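Local coordinates for hypothetical protein TTHA1606 (Thermus thermophilus, PDB 2YYB), which is of unknown function but belongs to the GTP cyclohydrolase I type 2/NIF3 family and probably binds two divalent metal cations, at residues A[12-17]-A[219-224]; A[137-142]-A[155-160]; A[143-146]-A[152-155]; A[196-199]-A[204-207]. All blocks are in the same frame, centred on the assembly; numbering follows the deposited sequence.

Overall arrangement
Interaction 1 joins the first helix, 3-13, to the last, 216-229, and interactions 2, 3 and 4 are all nested within the loop it closes. They lie on the opposite side of the chain's centre, with centres about 27 to 32 Å from that of interaction 1. Interactions 2 and 3 both pair helix 141-147 with strand 154-157, share Val-155 and have centres about 10 Å apart. Interaction 4 follows them in sequence and pairs helix 195-200 with strand 204-207, the antiparallel neighbour of strand 154-157. Interactions 2 to 4 therefore assemble helices around one four-stranded mixed sheet, whereas interaction 1 packs the first and last helices near the five-stranded sheet.

Interaction 1: residues A[12-17]-A[219-224]; sequences AYLRIQ and KALAAH
NE2 of His-224 is hydrogen-bonded to the hydroxyl of Tyr-9 and lies over one face of the Tyr-13 ring, 3.2 Å from its CZ. The two rings form an offset stack, with centroids 4.1 Å apart and planes inclined by 22°. The offset is evident from both sides. NE2 sits toward the rim of the tyrosine ring, while OH of Tyr-13 projects over the middle of the imidazole, 3.6 Å from NE2 of His-224. Each side chain swings its ring anti to the backbone N (chi1 -177° for Tyr-13), and the two approach from opposite directions to meet in the gap between the segments. The bond to Tyr-9 would restrain the rotation of the imidazole.

Beside the stack the contact is aliphatic. CD1 of Leu-14 approaches CD1 of Leu-221 to 4.3 Å, and CD2 of Leu-221 lies obliquely off the phenol, 4.5 Å from CD2 of Tyr-13. Arg-15, with positive phi, is the C' residue of a Schellman motif that ends the first helix, so the stack falls at that helix's last turn. Helix 216-229 thus packs against the C-terminal end of helix 3-13, with Leu-221 also touching Leu-10, while its Ala-222 rests on strands 39-42 and 233-235.

Interaction 2: residues A[137-142]-A[155-160]; sequences PLLQVA and VHQGGL
The approach to helix 141-147 runs past strand 154-157 at side-chain distance: the CA atoms of Ala-142 and Val-155 are 7.3 Å apart, those of Leu-139 and Leu-160 8.2 Å, and no hydrogen bond joins the two segments. Leu-139 reaches across to the strand. Its CG stands anti to the backbone N (chi1 -169°), which directs the branched end at the strand, and a single methyl does the touching. That methyl, CD2, meets CG2 of Val-155 tip to tip at 3.7 Å. It also lies 4.0 Å from CB of Gln-157, whose extended chain passes it at a slant, so CD2 rests between two residues that are two apart on the strand.

The alternation of an extended strand explains the choice of partners. Val-155 and Gln-157 direct their side chains to the helix side, whereas His-156 points away and meets Phe-195 and Phe-199 of helix 195-200. The strand is an outermost one of a mixed four-stranded sheet, with helices packed on both faces in an alpha/beta layering, and its backbone pairs with strand 204-207 through His-156 and Val-205.

Three residues further on, CB of Ala-142 comes within 4.4 Å of CG1 of Val-155, the other methyl of the same valine. Outside the two segments Leu-139 packs on Val-163 and Ala-142 on Pro-153.

Interaction 3: residues A[143-146]-A[152-155]; sequences DRLG and QPLV
At the exposed side of the contact, the amide end of Gln-152 comes near the carboxylate of Asp-143 because Gln-152 bends back at chi2 (-63°), whereas CG of Asp-143 lies beside its own backbone N (chi1 -66°). Both CB atoms start out pointing away from the opposite segment, yet the flat ends converge with their planes only 16° apart.

Further in, the proline ring does the packing. CG of Pro-153 packs on CB of Leu-145 at 4.0 Å, and CD of the same ring lies 3.8 Å from the backbone N of Gly-146. Two adjacent atoms of the pyrrolidine thus touch two successive helix residues, and these contacts make the join. Gly-146 has no side chain to intervene, and its CA lies 4.4 Å from N of Gln-152, the point where the two backbones come nearest.

Leu-145 and Pro-153 both also pack on Ile-206 of strand 204-207, which extends this cluster to the second strand of the sheet. The geometry is that of a compact helix-loop-strand connection: helix 141-147 turns back through a short loop into strand 154-157, with proline packed against the helix just before the strand begins.

Interaction 4: residues A[196-199]-A[204-207]; sequences HETF and NVIY
The closest approach here is between methyls: CG2 of Thr-198 lies 3.8 Å from CG2 of Val-205, the two side chains crossing at an angle. CG2 of Thr-198 is anti to its backbone N (chi1, measured to OG1, is -73°), which sends the methyl toward the strand. OG1 of Thr-198 skirts the same valine methyl at 4.2 Å, but its hydrogen bond goes to the carbonyl O of Val-194, the residue just before helix 195-200. That bond fixes the rotation of the threonine and leaves its methyl facing the strand.

Val-205 uses its two branches differently. CG2 meets the helix, while CG1 lies over one face of the Tyr-207 ring, toward the rim. The hydroxyl of Tyr-207 in turn comes only to 4.5 Å of OG1 of Thr-198, a marginal contact.

In the next shell, Thr-198 also touches Leu-177 and His-156, and Val-205 packs on Phe-185. The side chain of Tyr-207 lies about 9 Å from that of His-210, a predicted metal ligand. Helix 195-200 and strand 204-207 are the second and third elements of a beta-alpha-beta unit that begins with strand 184-187; strand 204-207 runs parallel to 184-187 and antiparallel to 154-157, between the two.

Interaction 1: residues A[12-17]-A[219-224]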
loop_
_atom_site.group_PDB
_atom_site.type_symbol
_atom_site.label_atom_id
_atom_site.label_comp_id
_atom_site.label_asym_id
_atom_site.label_seq_id
_atom_site.Cartn_x
_atom_site.Cartn_y
_atom_site.Cartn_z
ATOM N N ALA A 12 -28.113 9.539 11.445
ATOM C CA ALA A 12 -29.105 8.817 10.660
ATOM C C ALA A 12 -29.523 9.604 9.429
ATOM O O ALA A 12 -29.419 9.115 8.301
ATOM C CB ALA A 12 -30.320 8.524 11.515
ATOM N N TYR A 13 -29.988 10.827 9.669
ATOM C CA TYR A 13 -30.463 11.722 8.627
ATOM C C TYR A 13 -29.449 11.975 7.539
ATOM O O TYR A 13 -29.806 12.050 6.368
ATOM C CB TYR A 13 -30.886 13.054 9.246
ATOM C CG TYR A 13 -31.472 14.046 8.269
ATOM C CD1 TYR A 13 -32.683 13.794 7.617
ATOM C CD2 TYR A 13 -30.823 15.244 8.007
ATOM C CE1 TYR A 13 -33.231 14.724 6.729
ATOM C CE2 TYR A 13 -31.355 16.180 7.126
ATOM C CZ TYR A 13 -32.558 15.920 6.487
ATOM O OH TYR A 13 -33.077 16.870 5.624
ATOM N N LEU A 14 -28.186 12.127 7.924
ATOM C CA LEU A 14 -27.117 12.389 6.969
ATOM C C LEU A 14 -26.512 11.066 6.532
ATOM O O LEU A 14 -25.718 11.016 5.598
ATOM C CB LEU A 14 -26.051 13.272 7.622
ATOM C CG LEU A 14 -26.583 14.585 8.211
ATOM C CD1 LEU A 14 -25.517 15.241 9.068
ATOM C CD2 LEU A 14 -27.014 15.517 7.092
ATOM N N ARG A 15 -26.924 9.993 7.205
ATOM C CA ARG A 15 -26.425 8.649 6.940
ATOM C C ARG A 15 -24.936 8.685 6.617
ATOM O O ARG A 15 -24.504 8.353 5.523
ATOM C CB ARG A 15 -27.228 7.971 5.817
ATOM C CG ARG A 15 -27.524 8.826 4.607
ATOM C CD ARG A 15 -28.728 8.285 3.846
ATOM N NE ARG A 15 -29.353 9.337 3.048
ATOM C CZ ARG A 15 -30.618 9.326 2.630
ATOM N NH1 ARG A 15 -31.420 8.304 2.927
ATOM N NH2 ARG A 15 -31.093 10.353 1.930
ATOM N N ILE A 16 -24.164 9.088 7.614
ATOM C CA ILE A 16 -22.724 9.212 7.493
ATOM C C ILE A 16 -22.002 7.886 7.304
ATOM O O ILE A 16 -20.787 7.863 7.100
ATOM C CB ILE A 16 -22.150 9.916 8.738
ATOM C CG1 ILE A 16 -22.398 9.057 9.986
ATOM C CG2 ILE A 16 -22.809 11.283 8.896
ATOM C CD1 ILE A 16 -21.680 9.539 11.229
ATOM N N GLN A 17 -22.733 6.780 7.381
ATOM C CA GLN A 17 -22.103 5.472 7.204
ATOM C C GLN A 17 -21.879 5.191 5.717
ATOM O O GLN A 17 -21.117 4.295 5.344
ATOM C CB GLN A 17 -22.957 4.361 7.828
ATOM C CG GLN A 17 -24.344 4.205 7.218
ATOM C CD GLN A 17 -25.325 5.288 7.658
ATOM O OE1 GLN A 17 -26.454 5.352 7.165
ATOM N NE2 GLN A 17 -24.899 6.141 8.591
ATOM N N LYS A 219 -26.653 25.888 7.118
ATOM C CA LYS A 219 -27.895 26.637 7.317
ATOM C C LYS A 219 -29.121 25.745 7.145
ATOM O O LYS A 219 -29.976 25.687 8.028
ATOM C CB LYS A 219 -27.987 27.841 6.376
ATOM C CG LYS A 219 -27.067 28.998 6.755
ATOM C CD LYS A 219 -27.274 30.199 5.835
ATOM C CE LYS A 219 -26.351 31.354 6.192
ATOM N NZ LYS A 219 -26.530 32.489 5.237
ATOM N N ALA A 220 -29.212 25.040 6.025
ATOM C CA ALA A 220 -30.367 24.178 5.819
ATOM C C ALA A 220 -30.479 23.222 7.009
ATOM O O ALA A 220 -31.510 23.188 7.679
ATOM C CB ALA A 220 -30.242 23.403 4.492
ATOM N N LEU A 221 -29.412 22.476 7.290
ATOM C CA LEU A 221 -29.408 21.528 8.408
ATOM C C LEU A 221 -29.982 22.130 9.695
ATOM O O LEU A 221 -30.859 21.542 10.313
ATOM C CB LEU A 221 -27.986 21.037 8.692
ATOM C CG LEU A 221 -27.716 19.540 8.896
ATOM C CD1 LEU A 221 -26.391 19.381 9.646
ATOM C CD2 LEU A 221 -28.841 18.881 9.670
ATOM N N ALA A 222 -29.489 23.294 10.107
ATOM C CA ALA A 222 -29.980 23.919 11.334
ATOM C C ALA A 222 -31.470 24.222 11.249
ATOM O O ALA A 222 -32.192 24.003 12.213
ATOM C CB ALA A 222 -29.201 25.194 11.637
ATOM N N ALA A 223 -31.921 24.718 10.095
ATOM C CA ALA A 223 -33.331 25.055 9.869
ATOM C C ALA A 223 -34.207 23.810 9.923
ATOM O O ALA A 223 -35.372 23.858 10.345
ATOM C CB ALA A 223 -33.493 25.730 8.527
ATOM N N HIS A 224 -33.639 22.700 9.471
ATOM C CA HIS A 224 -34.333 21.425 9.477
ATOM C C HIS A 224 -34.567 21.017 10.919
ATOM O O HIS A 224 -35.681 20.667 11.295
ATOM C CB HIS A 224 -33.484 20.381 8.768
ATOM C CG HIS A 224 -34.044 18.996 8.821
ATOM N ND1 HIS A 224 -35.310 18.686 8.383
ATOM C CD2 HIS A 224 -33.478 17.823 9.192
ATOM C CE1 HIS A 224 -35.501 17.382 8.476
ATOM N NE2 HIS A 224 -34.405 16.834 8.964
#

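Interaction 2: residues A[137-142]-A[155-160]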
loop_
_atom_site.group_PDB
_atom_site.type_symbol
_atom_site.label_atom_id
_atom_site.label_comp_id
_atom_site.label_asym_id
_atom_site.label_seq_id
_atom_site.Cartn_x
_atom_site.Cartn_y
_atom_site.Cartn_z
ATOM N N PRO A 137 -30.536 29.739 -20.525
ATOM C CA PRO A 137 -30.294 31.127 -20.119
ATOM C C PRO A 137 -28.846 31.498 -20.414
ATOM O O PRO A 137 -27.979 30.625 -20.504
ATOM C CB PRO A 137 -30.589 31.100 -18.629
ATOM C CG PRO A 137 -30.004 29.798 -18.228
ATOM C CD PRO A 137 -30.407 28.842 -19.361
ATOM N N LEU A 138 -28.587 32.788 -20.570
ATOM C CA LEU A 138 -27.240 33.263 -20.853
ATOM C C LEU A 138 -26.292 32.843 -19.736
ATOM O O LEU A 138 -26.677 32.085 -18.848
ATOM C CB LEU A 138 -27.241 34.784 -20.993
ATOM C CG LEU A 138 -27.886 35.582 -19.857
ATOM C CD1 LEU A 138 -27.616 37.073 -20.057
ATOM C CD2 LEU A 138 -29.388 35.297 -19.814
ATOM N N LEU A 139 -25.051 33.319 -19.774
ATOM C CA LEU A 139 -24.109 32.949 -18.728
ATOM C C LEU A 139 -24.184 33.937 -17.571
ATOM O O LEU A 139 -23.253 34.037 -16.773
ATOM C CB LEU A 139 -22.677 32.880 -19.267
ATOM C CG LEU A 139 -21.613 32.260 -18.343
ATOM C CD1 LEU A 139 -21.949 30.808 -18.069
ATOM C CD2 LEU A 139 -20.241 32.359 -18.981
ATOM N N GLN A 140 -25.288 34.678 -17.480
ATOM C CA GLN A 140 -25.435 35.609 -16.368
ATOM C C GLN A 140 -26.139 34.958 -15.202
ATOM O O GLN A 140 -26.946 35.556 -14.491
ATOM C CB GLN A 140 -26.133 36.882 -16.801
ATOM C CG GLN A 140 -25.201 37.752 -17.643
ATOM C CD GLN A 140 -23.726 37.467 -17.366
ATOM O OE1 GLN A 140 -23.206 36.409 -17.735
ATOM N NE2 GLN A 140 -23.050 38.411 -16.714
ATOM N N VAL A 141 -25.808 33.683 -15.050
ATOM C CA VAL A 141 -26.276 32.883 -13.951
ATOM C C VAL A 141 -25.185 33.293 -12.965
ATOM O O VAL A 141 -25.234 32.969 -11.785
ATOM C CB VAL A 141 -26.162 31.376 -14.260
ATOM C CG1 VAL A 141 -26.659 31.101 -15.661
ATOM C CG2 VAL A 141 -24.727 30.910 -14.098
ATOM N N ALA A 142 -24.197 34.014 -13.497
ATOM C CA ALA A 142 -23.071 34.526 -12.728
ATOM C C ALA A 142 -23.578 35.656 -11.860
ATOM O O ALA A 142 -22.944 36.049 -10.884
ATOM C CB ALA A 142 -21.996 35.047 -13.658
ATOM N N VAL A 155 -15.656 33.828 -13.573
ATOM C CA VAL A 155 -16.198 33.000 -14.625
ATOM C C VAL A 155 -15.164 32.796 -15.711
ATOM O O VAL A 155 -14.499 33.742 -16.133
ATOM C CB VAL A 155 -17.522 33.614 -15.192
ATOM C CG1 VAL A 155 -17.703 35.023 -14.662
ATOM C CG2 VAL A 155 -17.530 33.591 -16.721
ATOM N N HIS A 156 -15.016 31.538 -16.115
ATOM C CA HIS A 156 -14.095 31.132 -17.164
ATOM C C HIS A 156 -14.945 30.533 -18.280
ATOM O O HIS A 156 -15.406 29.389 -18.186
ATOM C CB HIS A 156 -13.099 30.082 -16.643
ATOM C CG HIS A 156 -12.000 30.655 -15.799
ATOM N ND1 HIS A 156 -11.127 29.867 -15.083
ATOM C CD2 HIS A 156 -11.620 31.938 -15.575
ATOM C CE1 HIS A 156 -10.253 30.640 -14.458
ATOM N NE2 HIS A 156 -10.532 31.900 -14.740
ATOM N N GLN A 157 -15.164 31.317 -19.328
ATOM C CA GLN A 157 -15.969 30.854 -20.441
ATOM C C GLN A 157 -15.122 30.298 -21.563
ATOM O O GLN A 157 -14.465 31.040 -22.277
ATOM C CB GLN A 157 -16.837 31.989 -20.987
ATOM C CG GLN A 157 -17.618 31.574 -22.215
ATOM C CD GLN A 157 -18.377 32.706 -22.869
ATOM O OE1 GLN A 157 -19.000 32.498 -23.907
ATOM N NE2 GLN A 157 -18.343 33.906 -22.272
ATOM N N GLY A 158 -15.145 28.988 -21.722
ATOM C CA GLY A 158 -14.366 28.379 -22.778
ATOM C C GLY A 158 -15.323 27.876 -23.833
ATOM O O GLY A 158 -14.978 27.750 -25.020
ATOM N N GLY A 159 -16.539 27.592 -23.368
ATOM C CA GLY A 159 -17.594 27.111 -24.231
ATOM C C GLY A 159 -18.647 28.170 -24.527
ATOM O O GLY A 159 -18.351 29.367 -24.645
ATOM N N LEU A 160 -19.887 27.703 -24.639
ATOM C CA LEU A 160 -21.049 28.535 -24.946
ATOM C C LEU A 160 -21.104 29.921 -24.305
ATOM O O LEU A 160 -20.207 30.347 -23.584
ATOM C CB LEU A 160 -22.316 27.777 -24.558
ATOM C CG LEU A 160 -22.469 26.373 -25.142
ATOM C CD1 LEU A 160 -23.726 25.701 -24.548
ATOM C CD2 LEU A 160 -22.541 26.476 -26.681
#

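Interaction 3: residues A[143-146]-A[152-155]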
loop_
_atom_site.group_PDB
_atom_site.type_symbol
_atom_site.label_atom_id
_atom_site.label_comp_id
_atom_site.label_asym_id
_atom_site.label_seq_id
_atom_site.Cartn_x
_atom_site.Cartn_y
_atom_site.Cartn_z
ATOM N N ASP A 143 -24.730 36.191 -12.227
ATOM C CA ASP A 143 -25.309 37.271 -11.460
ATOM C C ASP A 143 -26.204 36.740 -10.351
ATOM O O ASP A 143 -26.184 37.266 -9.241
ATOM C CB ASP A 143 -26.044 38.207 -12.402
ATOM C CG ASP A 143 -25.091 38.909 -13.339
ATOM O OD1 ASP A 143 -24.572 39.982 -12.960
ATOM O OD2 ASP A 143 -24.832 38.367 -14.442
ATOM N N ARG A 144 -26.976 35.694 -10.627
ATOM C CA ARG A 144 -27.817 35.136 -9.577
ATOM C C ARG A 144 -26.854 34.734 -8.453
ATOM O O ARG A 144 -27.073 35.033 -7.271
ATOM C CB ARG A 144 -28.598 33.920 -10.090
ATOM C CG ARG A 144 -29.532 34.237 -11.252
ATOM C CD ARG A 144 -30.399 33.037 -11.629
ATOM N NE ARG A 144 -31.068 33.210 -12.921
ATOM C CZ ARG A 144 -31.758 32.258 -13.553
ATOM N NH1 ARG A 144 -31.884 31.048 -13.018
ATOM N NH2 ARG A 144 -32.312 32.505 -14.736
ATOM N N LEU A 145 -25.766 34.080 -8.845
ATOM C CA LEU A 145 -24.746 33.659 -7.902
ATOM C C LEU A 145 -24.320 34.848 -7.063
ATOM O O LEU A 145 -24.445 34.833 -5.846
ATOM C CB LEU A 145 -23.542 33.099 -8.659
ATOM C CG LEU A 145 -23.426 31.574 -8.749
ATOM C CD1 LEU A 145 -24.792 30.925 -8.579
ATOM C CD2 LEU A 145 -22.778 31.186 -10.073
ATOM N N GLY A 146 -23.831 35.882 -7.732
ATOM C CA GLY A 146 -23.384 37.076 -7.044
ATOM C C GLY A 146 -24.374 37.687 -6.066
ATOM O O GLY A 146 -23.983 38.140 -4.990
ATOM N N GLN A 152 -19.437 38.951 -6.578
ATOM C CA GLN A 152 -19.378 38.628 -8.005
ATOM C C GLN A 152 -18.410 37.466 -8.203
ATOM O O GLN A 152 -17.245 37.554 -7.826
ATOM C CB GLN A 152 -18.896 39.838 -8.810
ATOM C CG GLN A 152 -19.942 40.429 -9.762
ATOM C CD GLN A 152 -20.375 39.458 -10.865
ATOM O OE1 GLN A 152 -21.372 38.732 -10.729
ATOM N NE2 GLN A 152 -19.617 39.435 -11.963
ATOM N N PRO A 153 -18.884 36.356 -8.796
ATOM C CA PRO A 153 -18.041 35.177 -9.034
ATOM C C PRO A 153 -17.042 35.318 -10.179
ATOM O O PRO A 153 -17.099 36.257 -10.967
ATOM C CB PRO A 153 -19.060 34.076 -9.303
ATOM C CG PRO A 153 -20.141 34.802 -9.999
ATOM C CD PRO A 153 -20.276 36.082 -9.196
ATOM N N LEU A 154 -16.111 34.375 -10.238
ATOM C CA LEU A 154 -15.103 34.347 -11.282
ATOM C C LEU A 154 -15.690 33.405 -12.318
ATOM O O LEU A 154 -16.196 32.325 -11.984
ATOM C CB LEU A 154 -13.786 33.787 -10.747
ATOM C CG LEU A 154 -12.655 33.555 -11.751
ATOM C CD1 LEU A 154 -12.192 34.876 -12.324
ATOM C CD2 LEU A 154 -11.501 32.834 -11.067
ATOM N N VAL A 155 -15.656 33.828 -13.573
ATOM C CA VAL A 155 -16.198 33.000 -14.625
ATOM C C VAL A 155 -15.164 32.796 -15.711
ATOM O O VAL A 155 -14.499 33.742 -16.133
ATOM C CB VAL A 155 -17.522 33.614 -15.192
ATOM C CG1 VAL A 155 -17.703 35.023 -14.662
ATOM C CG2 VAL A 155 -17.530 33.591 -16.721
#

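Interaction 4: residues A[196-199]-A[204-207]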
loop_
_atom_site.group_PDB
_atom_site.type_symbol
_atom_site.label_atom_id
_atom_site.label_comp_id
_atom_site.label_asym_id
_atom_site.label_seq_id
_atom_site.Cartn_x
_atom_site.Cartn_y
_atom_site.Cartn_z
ATOM N N HIS A 196 -5.752 26.086 -18.282
ATOM C CA HIS A 196 -5.705 25.707 -19.688
ATOM C C HIS A 196 -6.629 24.578 -20.088
ATOM O O HIS A 196 -7.235 24.617 -21.161
ATOM C CB HIS A 196 -4.262 25.400 -20.097
ATOM C CG HIS A 196 -3.374 26.604 -20.041
ATOM N ND1 HIS A 196 -3.482 27.644 -20.940
ATOM C CD2 HIS A 196 -2.438 26.985 -19.136
ATOM C CE1 HIS A 196 -2.655 28.613 -20.589
ATOM N NE2 HIS A 196 -2.011 28.238 -19.498
ATOM N N GLU A 197 -6.761 23.578 -19.230
ATOM C CA GLU A 197 -7.637 22.473 -19.564
ATOM C C GLU A 197 -9.079 22.998 -19.735
ATOM O O GLU A 197 -9.769 22.654 -20.702
ATOM C CB GLU A 197 -7.581 21.406 -18.477
ATOM C CG GLU A 197 -8.292 20.146 -18.881
ATOM C CD GLU A 197 -8.672 19.268 -17.703
ATOM O OE1 GLU A 197 -9.469 18.320 -17.910
ATOM O OE2 GLU A 197 -8.175 19.527 -16.584
ATOM N N THR A 198 -9.521 23.840 -18.804
ATOM C CA THR A 198 -10.853 24.415 -18.869
ATOM C C THR A 198 -11.187 25.076 -20.226
ATOM O O THR A 198 -12.270 24.874 -20.768
ATOM C CB THR A 198 -11.045 25.454 -17.754
ATOM O OG1 THR A 198 -11.162 24.782 -16.509
ATOM C CG2 THR A 198 -12.289 26.269 -17.976
ATOM N N PHE A 199 -10.280 25.872 -20.772
ATOM C CA PHE A 199 -10.570 26.504 -22.045
ATOM C C PHE A 199 -10.414 25.555 -23.234
ATOM O O PHE A 199 -11.306 25.455 -24.080
ATOM C CB PHE A 199 -9.707 27.745 -22.232
ATOM C CG PHE A 199 -10.044 28.848 -21.269
ATOM C CD1 PHE A 199 -9.434 28.911 -20.010
ATOM C CD2 PHE A 199 -11.029 29.785 -21.582
ATOM C CE1 PHE A 199 -9.801 29.881 -19.083
ATOM C CE2 PHE A 199 -11.400 30.760 -20.653
ATOM C CZ PHE A 199 -10.787 30.802 -19.404
ATOM N N ASN A 204 -17.372 25.763 -19.453
ATOM C CA ASN A 204 -17.809 27.004 -18.844
ATOM C C ASN A 204 -17.676 26.670 -17.374
ATOM O O ASN A 204 -18.178 25.622 -16.932
ATOM C CB ASN A 204 -19.277 27.288 -19.156
ATOM C CG ASN A 204 -19.476 28.041 -20.457
ATOM O OD1 ASN A 204 -20.536 27.922 -21.084
ATOM N ND2 ASN A 204 -18.476 28.835 -20.863
ATOM N N VAL A 205 -16.990 27.523 -16.622
ATOM C CA VAL A 205 -16.825 27.268 -15.200
ATOM C C VAL A 205 -16.989 28.545 -14.417
ATOM O O VAL A 205 -16.433 29.578 -14.793
ATOM C CB VAL A 205 -15.424 26.684 -14.864
ATOM C CG1 VAL A 205 -15.308 26.445 -13.359
ATOM C CG2 VAL A 205 -15.196 25.406 -15.622
ATOM N N ILE A 206 -17.759 28.477 -13.334
ATOM C CA ILE A 206 -17.969 29.642 -12.472
ATOM C C ILE A 206 -17.465 29.288 -11.069
ATOM O O ILE A 206 -17.911 28.296 -10.478
ATOM C CB ILE A 206 -19.482 30.024 -12.322
ATOM C CG1 ILE A 206 -20.120 30.328 -13.679
ATOM C CG2 ILE A 206 -19.615 31.239 -11.401
ATOM C CD1 ILE A 206 -19.677 31.631 -14.269
ATOM N N TYR A 207 -16.542 30.095 -10.549
ATOM C CA TYR A 207 -15.983 29.895 -9.199
ATOM C C TYR A 207 -16.636 30.911 -8.269
ATOM O O TYR A 207 -16.358 32.101 -8.360
ATOM C CB TYR A 207 -14.455 30.090 -9.208
ATOM C CG TYR A 207 -13.750 29.017 -9.993
ATOM C CD1 TYR A 207 -13.782 27.690 -9.568
ATOM C CD2 TYR A 207 -13.118 29.305 -11.209
ATOM C CE1 TYR A 207 -13.213 26.671 -10.334
ATOM C CE2 TYR A 207 -12.541 28.283 -11.984
ATOM C CZ TYR A 207 -12.601 26.975 -11.537
ATOM O OH TYR A 207 -12.088 25.956 -12.293
#